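Local coordinates for protein PKS (Streptomyces albus, PDB 4OQJ) that probably catalyses carbon–carbon bond formation between carrier-protein-bound acyl groups, as a ketosynthase of the oxazolomycin polyketide pathway, at residues T195-V200 with A443-E448; G284-N289 with A306-E311; Q346-E351 with A410-V415. All blocks are in the same frame, centred on the assembly; numbering follows the deposited sequence. Where two conformers were deposited one is given.

Interactions 1 and 2 lie on neighbouring strands of one sheet: strand 441-448 meets helix 195-209 in interaction 1, and strand 280-289 meets helix 302-316 in interaction 2. Backbone pairing, Ile446 N with Gly284 O and His444 O with Ala286 N, joins them directly. Interaction 3 is farther out, about 20 Å from interaction 1 between centres, at the short edge strand 413-415; Ala306 and Val309 of interaction 2 pack against its Gln346 and Ala347. Interaction 1 is wholly buried and aliphatic. Interactions 2 and 3, also buried, reach partly exposed residues at their margins: 2 sets aliphatic packing beside a buried amide and a carboxylate, 3 an aromatic pair beside a hydrogen bond from a side-chain amide to a backbone carbonyl.

Interaction 1 of 3, residues T195-V200 with A443-E448; sequences TSLVAV and AHVIVE
Leu197 and Ala443 make the closest meeting between helix residues 195-200 and strand residues 443-448, with Leu197 CB 3.6 Å from Ala443 CB. The contact is entirely aliphatic and buried. The methyl of Ala443 lies against the helix surface, touched by the CB of Leu197 and, more loosely, by Val198, whose CG2 is 4.4 Å from Ala443 CB. Leu197 then runs along the strand instead of ending on the alanine. Its CG stands anti to its own carbonyl carbon (chi1 -60°), and the forked end reaches Val445, CD2 lying 4.3 Å from Val445 CG2. That same valine methyl is approached by Val200 from the next helical turn, CG1 to Val445 CG2 being 4.5 Å. The methyl is thus met by two helix side chains three residues apart.

The backbones stay apart, the segment axes passing at 7.9 Å with 57° between their directions, so mainly side chains fill the interval. Polar groups are served elsewhere: Ser196 OG bonds to Thr374 O, and His444 ND1, on the strand's other side, to Ser434 OG.

Helix 195-209 is consistent with the central buried helix of the thiolase fold, at whose start ketosynthases carry their nucleophilic cysteine. Helix 376-390 lies beside it and touches Val200 through Met378, while Val198 also packs on Val187 of the second subunit. Strand 441-448 runs between strands 280-289 and 430-436, and its opposite face, at His444, is covered by helix 302-316.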
loop_
_atom_site.group_PDB
_atom_site.type_symbol
_atom_site.label_atom_id
_atom_site.label_comp_id
_atom_site.label_asym_id
_atom_site.label_seq_id
_atom_site.Cartn_x
_atom_site.Cartn_y
_atom_site.Cartn_z
ATOM N N THR A 195 -5.416 3.729 8.442
ATOM C CA THR A 195 -5.031 2.497 7.751
ATOM C C THR A 195 -6.187 1.752 7.086
ATOM O O THR A 195 -6.071 1.321 5.945
ATOM C CB THR A 195 -4.332 1.516 8.732
ATOM O OG1 THR A 195 -3.073 2.073 9.143
ATOM C CG2 THR A 195 -4.111 0.156 8.093
ATOM N N SER A 196 -7.304 1.592 7.797
ATOM C CA SER A 196 -8.420 0.814 7.272
ATOM C C SER A 196 -8.943 1.303 5.949
ATOM O O SER A 196 -9.176 0.503 5.040
ATOM C CB SER A 196 -9.603 0.809 8.263
ATOM O OG SER A 196 -9.341 -0.008 9.380
ATOM N N LEU A 197 -9.228 2.597 5.862
ATOM C CA LEU A 197 -9.811 3.141 4.639
ATOM C C LEU A 197 -8.789 3.320 3.526
ATOM O O LEU A 197 -9.135 3.235 2.357
ATOM C CB LEU A 197 -10.507 4.458 4.942
ATOM C CG LEU A 197 -11.649 4.376 5.967
ATOM C CD1 LEU A 197 -12.402 5.709 6.016
ATOM C CD2 LEU A 197 -12.618 3.209 5.689
ATOM N N VAL A 198 -7.529 3.548 3.874
ATOM C CA VAL A 198 -6.464 3.513 2.871
ATOM C C VAL A 198 -6.374 2.111 2.255
ATOM O O VAL A 198 -6.250 1.977 1.040
ATOM C CB VAL A 198 -5.106 3.939 3.469
ATOM C CG1 VAL A 198 -3.978 3.788 2.451
ATOM C CG2 VAL A 198 -5.174 5.393 3.957
ATOM N N ALA A 199 -6.480 1.061 3.071
ATOM C CA ALA A 199 -6.440 -0.294 2.539
ATOM C C ALA A 199 -7.622 -0.495 1.594
ATOM O O ALA A 199 -7.476 -1.073 0.509
ATOM C CB ALA A 199 -6.464 -1.319 3.660
ATOM N N VAL A 200 -8.793 0.002 2.002
ATOM C CA VAL A 200 -9.976 -0.067 1.150
ATOM C C VAL A 200 -9.714 0.681 -0.159
ATOM O O VAL A 200 -10.035 0.195 -1.243
ATOM C CB VAL A 200 -11.224 0.509 1.867
ATOM C CG1 VAL A 200 -12.375 0.733 0.891
ATOM C CG2 VAL A 200 -11.684 -0.437 2.978
ATOM N N ALA A 443 -8.476 9.839 4.588
ATOM C CA ALA A 443 -9.256 9.022 3.681
ATOM C C ALA A 443 -10.744 9.292 3.870
ATOM O O ALA A 443 -11.195 9.584 4.984
ATOM C CB ALA A 443 -8.961 7.568 3.902
ATOM N N HIS A 444 -11.494 9.215 2.777
ATOM C CA HIS A 444 -12.954 9.328 2.821
ATOM C C HIS A 444 -13.526 8.404 1.754
ATOM O O HIS A 444 -13.019 8.339 0.637
ATOM C CB HIS A 444 -13.400 10.771 2.601
ATOM C CG HIS A 444 -14.862 11.019 2.862
ATOM N ND1 HIS A 444 -15.368 11.252 4.126
ATOM C CD2 HIS A 444 -15.918 11.089 2.014
ATOM C CE1 HIS A 444 -16.673 11.474 4.039
ATOM N NE2 HIS A 444 -17.027 11.391 2.770
ATOM N N VAL A 445 -14.564 7.671 2.124
ATOM C CA VAL A 445 -15.189 6.662 1.277
ATOM C C VAL A 445 -16.688 6.969 1.142
ATOM O O VAL A 445 -17.365 7.293 2.135
ATOM C CB VAL A 445 -14.973 5.266 1.872
ATOM C CG1 VAL A 445 -15.753 4.187 1.116
ATOM C CG2 VAL A 445 -13.498 4.955 1.894
ATOM N N ILE A 446 -17.200 6.885 -0.085
ATOM C CA ILE A 446 -18.617 7.111 -0.346
ATOM C C ILE A 446 -19.272 5.761 -0.529
ATOM O O ILE A 446 -18.842 4.958 -1.367
ATOM C CB ILE A 446 -18.866 7.961 -1.602
ATOM C CG1 ILE A 446 -18.133 9.315 -1.503
ATOM C CG2 ILE A 446 -20.375 8.142 -1.838
ATOM C CD1 ILE A 446 -18.529 10.171 -0.326
ATOM N N VAL A 447 -20.310 5.521 0.257
ATOM C CA VAL A 447 -21.000 4.230 0.271
ATOM C C VAL A 447 -22.485 4.446 -0.013
ATOM O O VAL A 447 -23.088 5.381 0.516
ATOM C CB VAL A 447 -20.850 3.501 1.634
ATOM C CG1 VAL A 447 -21.350 2.087 1.522
ATOM C CG2 VAL A 447 -19.403 3.495 2.101
ATOM N N GLU A 448 -23.058 3.575 -0.846
ATOM C CA GLU A 448 -24.476 3.611 -1.189
ATOM C C GLU A 448 -25.175 2.299 -0.796
ATOM O O GLU A 448 -24.559 1.217 -0.726
ATOM C CB GLU A 448 -24.635 3.882 -2.687
ATOM C CG GLU A 448 -26.058 4.109 -3.159
ATOM C CD GLU A 448 -26.119 4.558 -4.615
ATOM O OE1 GLU A 448 -25.832 5.744 -4.897
ATOM O OE2 GLU A 448 -26.434 3.721 -5.485
#

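Interaction 2 of 3, residues G284-N289 with A306-E311; sequences GTAVNN and AAVVAE
Ala286 and Val308 form the tight part of this strand–helix contact. Val308 CG2, anti to its backbone N, is directed into the strand and comes within 3.3 Å of Ala286 O, so a methyl presses on the peptide carbonyl; it also lies 3.8 Å from Ala286 CB. The small Ala286 side chain lets the helix sit close: its methyl rests 3.6 Å from Val308 O and 3.7 Å from Glu311 CG, and the segment axes approach to 7.2 Å.

Beside this patch Asn288 lays its amide obliquely across Val308, with ND2 3.6 Å from Val308 CB. With chi1 at 72°, CG stands between backbone N and carbonyl carbon. The buried amide is gripped at both ends, ND2 giving a hydrogen bond to Gly304 O of the helix and OD1 taking one from Asn442 ND2 of the adjacent strand, which fixes its rotation.

Strand residues 284-289 and helix residues 306-311 run at 155° to each other, in the first two elements of a beta-alpha-beta crossover that continues to the parallel strand 325-327 in the sheet of the thiolase fold. The loop joining them carries Ser292 and Lys294 of a potassium site.

The looser side has Ala307 and Glu311, both partly exposed. Ala307 offers only its methyl, 3.7 Å from Asn288 ND2. Glu311, deposited in two conformers, stretches its extended chain past Ala286 and in the one given here sends OE1 to a salt bridge with Arg131 of the second subunit. A water accepts from Val287 N at 3.2 Å; its link to Glu311 OE2 is unusually short, and with the second conformer this bridge is doubtful.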
loop_
_atom_site.group_PDB
_atom_site.type_symbol
_atom_site.label_atom_id
_atom_site.label_comp_id
_atom_site.label_asym_id
_atom_site.label_seq_id
_atom_site.Cartn_x
_atom_site.Cartn_y
_atom_site.Cartn_z
ATOM N N GLY A 284 -16.953 5.573 -4.468
ATOM C CA GLY A 284 -15.691 6.257 -4.654
ATOM C C GLY A 284 -14.914 6.387 -3.357
ATOM O O GLY A 284 -15.468 6.251 -2.257
ATOM N N THR A 285 -13.616 6.629 -3.496
ATOM C CA THR A 285 -12.718 6.768 -2.355
ATOM C C THR A 285 -11.658 7.796 -2.693
ATOM O O THR A 285 -11.358 8.006 -3.864
ATOM C CB THR A 285 -12.013 5.445 -1.997
ATOM O OG1 THR A 285 -11.096 5.092 -3.046
ATOM C CG2 THR A 285 -13.012 4.302 -1.797
ATOM N N ALA A 286 -11.085 8.420 -1.672
ATOM C CA ALA A 286 -9.993 9.357 -1.878
ATOM C C ALA A 286 -9.052 9.296 -0.691
ATOM O O ALA A 286 -9.474 9.029 0.435
ATOM C CB ALA A 286 -10.522 10.769 -2.088
ATOM N N VAL A 287 -7.770 9.507 -0.974
ATOM C CA VAL A 287 -6.736 9.565 0.037
ATOM C C VAL A 287 -5.819 10.730 -0.289
ATOM O O VAL A 287 -5.463 10.925 -1.452
ATOM C CB VAL A 287 -5.911 8.255 0.100
ATOM C CG1 VAL A 287 -4.750 8.383 1.108
ATOM C CG2 VAL A 287 -6.799 7.086 0.432
ATOM N N ASN A 288 -5.446 11.510 0.725
ATOM C CA ASN A 288 -4.462 12.550 0.551
ATOM C C ASN A 288 -3.608 12.656 1.817
ATOM O O ASN A 288 -3.750 11.845 2.743
ATOM C CB ASN A 288 -5.140 13.887 0.189
ATOM C CG ASN A 288 -5.889 14.517 1.355
ATOM O OD1 ASN A 288 -5.767 14.083 2.488
ATOM N ND2 ASN A 288 -6.659 15.572 1.074
ATOM N N ASN A 289 -2.693 13.610 1.838
ATOM C CA ASN A 289 -1.966 13.923 3.066
ATOM C C ASN A 289 -1.988 15.422 3.277
ATOM O O ASN A 289 -1.985 16.200 2.307
ATOM C CB ASN A 289 -0.528 13.396 3.022
ATOM C CG ASN A 289 0.188 13.537 4.354
ATOM O OD1 ASN A 289 0.681 14.622 4.709
ATOM N ND2 ASN A 289 0.242 12.448 5.107
ATOM N N ALA A 306 -11.094 18.689 4.378
ATOM C CA ALA A 306 -12.084 19.211 3.437
ATOM C C ALA A 306 -11.786 18.699 2.022
ATOM O O ALA A 306 -12.689 18.299 1.286
ATOM C CB ALA A 306 -12.096 20.739 3.472
ATOM N N ALA A 307 -10.513 18.699 1.647
ATOM C CA ALA A 307 -10.126 18.271 0.302
ATOM C C ALA A 307 -10.426 16.798 0.058
ATOM O O ALA A 307 -10.914 16.427 -1.007
ATOM C CB ALA A 307 -8.654 18.533 0.060
ATOM N N VAL A 308 -10.143 15.935 1.023
ATOM C CA VAL A 308 -10.313 14.517 0.726
ATOM C C VAL A 308 -11.816 14.183 0.634
ATOM O O VAL A 308 -12.221 13.336 -0.164
ATOM C CB VAL A 308 -9.600 13.625 1.760
ATOM C CG1 VAL A 308 -10.435 13.460 3.031
ATOM C CG2 VAL A 308 -9.301 12.283 1.149
ATOM N N VAL A 309 -12.650 14.886 1.395
ATOM C CA VAL A 309 -14.095 14.647 1.322
ATOM C C VAL A 309 -14.639 15.077 -0.043
ATOM O O VAL A 309 -15.370 14.333 -0.712
ATOM C CB VAL A 309 -14.830 15.385 2.452
ATOM C CG1 VAL A 309 -16.362 15.341 2.267
ATOM C CG2 VAL A 309 -14.445 14.774 3.778
ATOM N N ALA A 310 -14.261 16.275 -0.470
ATOM C CA ALA A 310 -14.677 16.773 -1.770
ATOM C C ALA A 310 -14.181 15.846 -2.878
ATOM O O ALA A 310 -14.922 15.531 -3.805
ATOM C CB ALA A 310 -14.157 18.204 -1.981
ATOM N N GLU A 311 -12.936 15.395 -2.771
ATOM C CA GLU A 311 -12.313 14.550 -3.792
ATOM C C GLU A 311 -13.049 13.228 -3.915
ATOM O O GLU A 311 -13.269 12.717 -5.008
ATOM C CB GLU A 311 -10.831 14.286 -3.471
ATOM C CG GLU A 311 -10.093 13.529 -4.575
ATOM C CD GLU A 311 -8.631 13.205 -4.250
ATOM O OE1 GLU A 311 -8.045 13.808 -3.330
ATOM O OE2 GLU A 311 -8.060 12.339 -4.935
HETATM O O HOH W 1 -7.526 10.103 -4.060
#

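Interaction 3 of 3, residues Q346-E351 with A410-V415; sequences QAFNRE and AGPFYV
Phe413 drives the tip of its ring into the face of Phe348, a T-shaped (edge-to-face) pair with centroids 4.8 Å apart and planes at 69°. Followed outward, Phe413 begins with CB beside the helix end rather than aimed at it; chi1 of -58° sets CG anti to the carbonyl carbon, and the ring swings toward Phe348. One ring face is covered over its centre by CG of the preceding Pro412. Farther out, CE1 comes to 4.0 Å from Phe348 CE2. At the tip, CZ stands 3.5 Å above the Phe348 plane, over the ring centre, and touches all six ring carbons nearly equally. Pro412 adds a second apolar touch, its CG 4.1 Å from Phe348 CD2.

The polar part of the contact lies alongside. Asn349, the first residue to leave helical backbone angles, donates from ND2 to Ala410 O at 2.9 Å, a bent bond with an N-H...O angle of 138° and the donor tilted slightly from the carbonyl plane. Asn349 OD1 accepts from Leu355 N, so both ends of the amide are held. Arg350 folds back over the helix end, giving NH1 to Ala347 O at 2.8 Å, and its NH2 forms a salt bridge with Glu314.

Strand 413-415 is the outermost strand on this side of the sheet within the chain, paired to strand 360-363 through Cys360. Helix 336-348 packs beside helix 302-316, where Phe348 touches Gln313, and both phenylalanines rest on Val326 of strand 325-327.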
loop_
_atom_site.group_PDB
_atom_site.type_symbol
_atom_site.label_atom_id
_atom_site.label_comp_id
_atom_site.label_asym_id
_atom_site.label_seq_id
_atom_site.Cartn_x
_atom_site.Cartn_y
_atom_site.Cartn_z
ATOM N N GLN A 346 -17.209 22.874 4.673
ATOM C CA GLN A 346 -16.505 23.461 3.534
ATOM C C GLN A 346 -16.658 22.553 2.314
ATOM O O GLN A 346 -16.984 23.025 1.223
ATOM C CB GLN A 346 -15.019 23.693 3.853
ATOM C CG GLN A 346 -14.218 24.192 2.659
ATOM C CD GLN A 346 -12.742 24.416 2.971
ATOM O OE1 GLN A 346 -12.394 25.020 3.981
ATOM N NE2 GLN A 346 -11.871 23.920 2.098
ATOM N N ALA A 347 -16.438 21.251 2.488
ATOM C CA ALA A 347 -16.581 20.325 1.373
ATOM C C ALA A 347 -18.021 20.297 0.851
ATOM O O ALA A 347 -18.244 20.328 -0.360
ATOM C CB ALA A 347 -16.138 18.920 1.781
ATOM N N PHE A 348 -18.992 20.236 1.761
ATOM C CA PHE A 348 -20.378 20.054 1.367
ATOM C C PHE A 348 -20.948 21.315 0.711
ATOM O O PHE A 348 -21.770 21.212 -0.195
ATOM C CB PHE A 348 -21.237 19.633 2.575
ATOM C CG PHE A 348 -21.269 18.134 2.803
ATOM C CD1 PHE A 348 -20.101 17.421 3.025
ATOM C CD2 PHE A 348 -22.473 17.444 2.794
ATOM C CE1 PHE A 348 -20.133 16.037 3.229
ATOM C CE2 PHE A 348 -22.514 16.071 2.999
ATOM C CZ PHE A 348 -21.340 15.365 3.216
ATOM N N ASN A 349 -20.486 22.489 1.140
ATOM C CA ASN A 349 -21.014 23.766 0.637
ATOM C C ASN A 349 -20.234 24.320 -0.552
ATOM O O ASN A 349 -20.461 25.451 -0.973
ATOM C CB ASN A 349 -21.010 24.829 1.746
ATOM C CG ASN A 349 -22.004 24.537 2.856
ATOM O OD1 ASN A 349 -23.063 23.947 2.629
ATOM N ND2 ASN A 349 -21.669 24.968 4.068
ATOM N N ARG A 350 -19.305 23.535 -1.089
ATOM C CA ARG A 350 -18.343 24.064 -2.050
ATOM C C ARG A 350 -18.973 24.519 -3.375
ATOM O O ARG A 350 -18.414 25.369 -4.065
ATOM C CB ARG A 350 -17.257 23.023 -2.329
ATOM C CG ARG A 350 -17.706 21.825 -3.172
ATOM C CD ARG A 350 -16.594 20.768 -3.288
ATOM N NE ARG A 350 -16.999 19.637 -4.130
ATOM C CZ ARG A 350 -17.718 18.600 -3.703
ATOM N NH1 ARG A 350 -18.119 18.532 -2.440
ATOM N NH2 ARG A 350 -18.043 17.627 -4.539
ATOM N N GLU A 351 -20.130 23.964 -3.726
ATOM C CA GLU A 351 -20.740 24.230 -5.031
ATOM C C GLU A 351 -21.784 25.346 -4.966
ATOM O O GLU A 351 -22.602 25.494 -5.873
ATOM C CB GLU A 351 -21.378 22.953 -5.589
ATOM N N ALA A 410 -23.740 26.391 10.024
ATOM C CA ALA A 410 -23.130 26.749 8.746
ATOM C C ALA A 410 -23.311 25.664 7.685
ATOM O O ALA A 410 -22.902 25.837 6.530
ATOM C CB ALA A 410 -21.649 27.039 8.941
ATOM N N GLY A 411 -23.896 24.534 8.072
ATOM C CA GLY A 411 -23.997 23.401 7.171
ATOM C C GLY A 411 -25.207 22.531 7.447
ATOM O O GLY A 411 -26.082 22.898 8.233
ATOM N N PRO A 412 -25.251 21.356 6.807
ATOM C CA PRO A 412 -26.414 20.462 6.873
ATOM C C PRO A 412 -26.421 19.482 8.051
ATOM O O PRO A 412 -27.381 18.721 8.201
ATOM C CB PRO A 412 -26.308 19.692 5.558
ATOM C CG PRO A 412 -24.809 19.542 5.370
ATOM C CD PRO A 412 -24.200 20.822 5.920
ATOM N N PHE A 413 -25.378 19.485 8.872
ATOM C CA PHE A 413 -25.185 18.388 9.819
ATOM C C PHE A 413 -25.916 18.557 11.140
ATOM O O PHE A 413 -26.138 19.664 11.621
ATOM C CB PHE A 413 -23.690 18.189 10.067
ATOM C CG PHE A 413 -22.948 17.902 8.814
ATOM C CD1 PHE A 413 -23.141 16.695 8.156
ATOM C CD2 PHE A 413 -22.118 18.853 8.245
ATOM C CE1 PHE A 413 -22.501 16.421 6.980
ATOM C CE2 PHE A 413 -21.474 18.587 7.053
ATOM C CZ PHE A 413 -21.664 17.368 6.418
ATOM N N TYR A 414 -26.288 17.417 11.699
ATOM C CA TYR A 414 -26.845 17.323 13.030
ATOM C C TYR A 414 -26.464 15.937 13.551
ATOM O O TYR A 414 -26.305 14.988 12.766
ATOM C CB TYR A 414 -28.374 17.516 13.016
ATOM C CG TYR A 414 -29.118 16.279 12.553
ATOM C CD1 TYR A 414 -29.292 16.003 11.199
ATOM C CD2 TYR A 414 -29.631 15.372 13.477
ATOM C CE1 TYR A 414 -29.965 14.852 10.781
ATOM C CE2 TYR A 414 -30.299 14.232 13.073
ATOM C CZ TYR A 414 -30.462 13.972 11.732
ATOM O OH TYR A 414 -31.132 12.831 11.363
ATOM N N VAL A 415 -26.314 15.811 14.862
ATOM C CA VAL A 415 -25.942 14.534 15.456
ATOM C C VAL A 415 -27.192 13.691 15.717
ATOM O O VAL A 415 -28.015 14.038 16.556
ATOM C CB VAL A 415 -25.163 14.743 16.763
ATOM C CG1 VAL A 415 -24.773 13.401 17.378
ATOM C CG2 VAL A 415 -23.919 15.602 16.507
#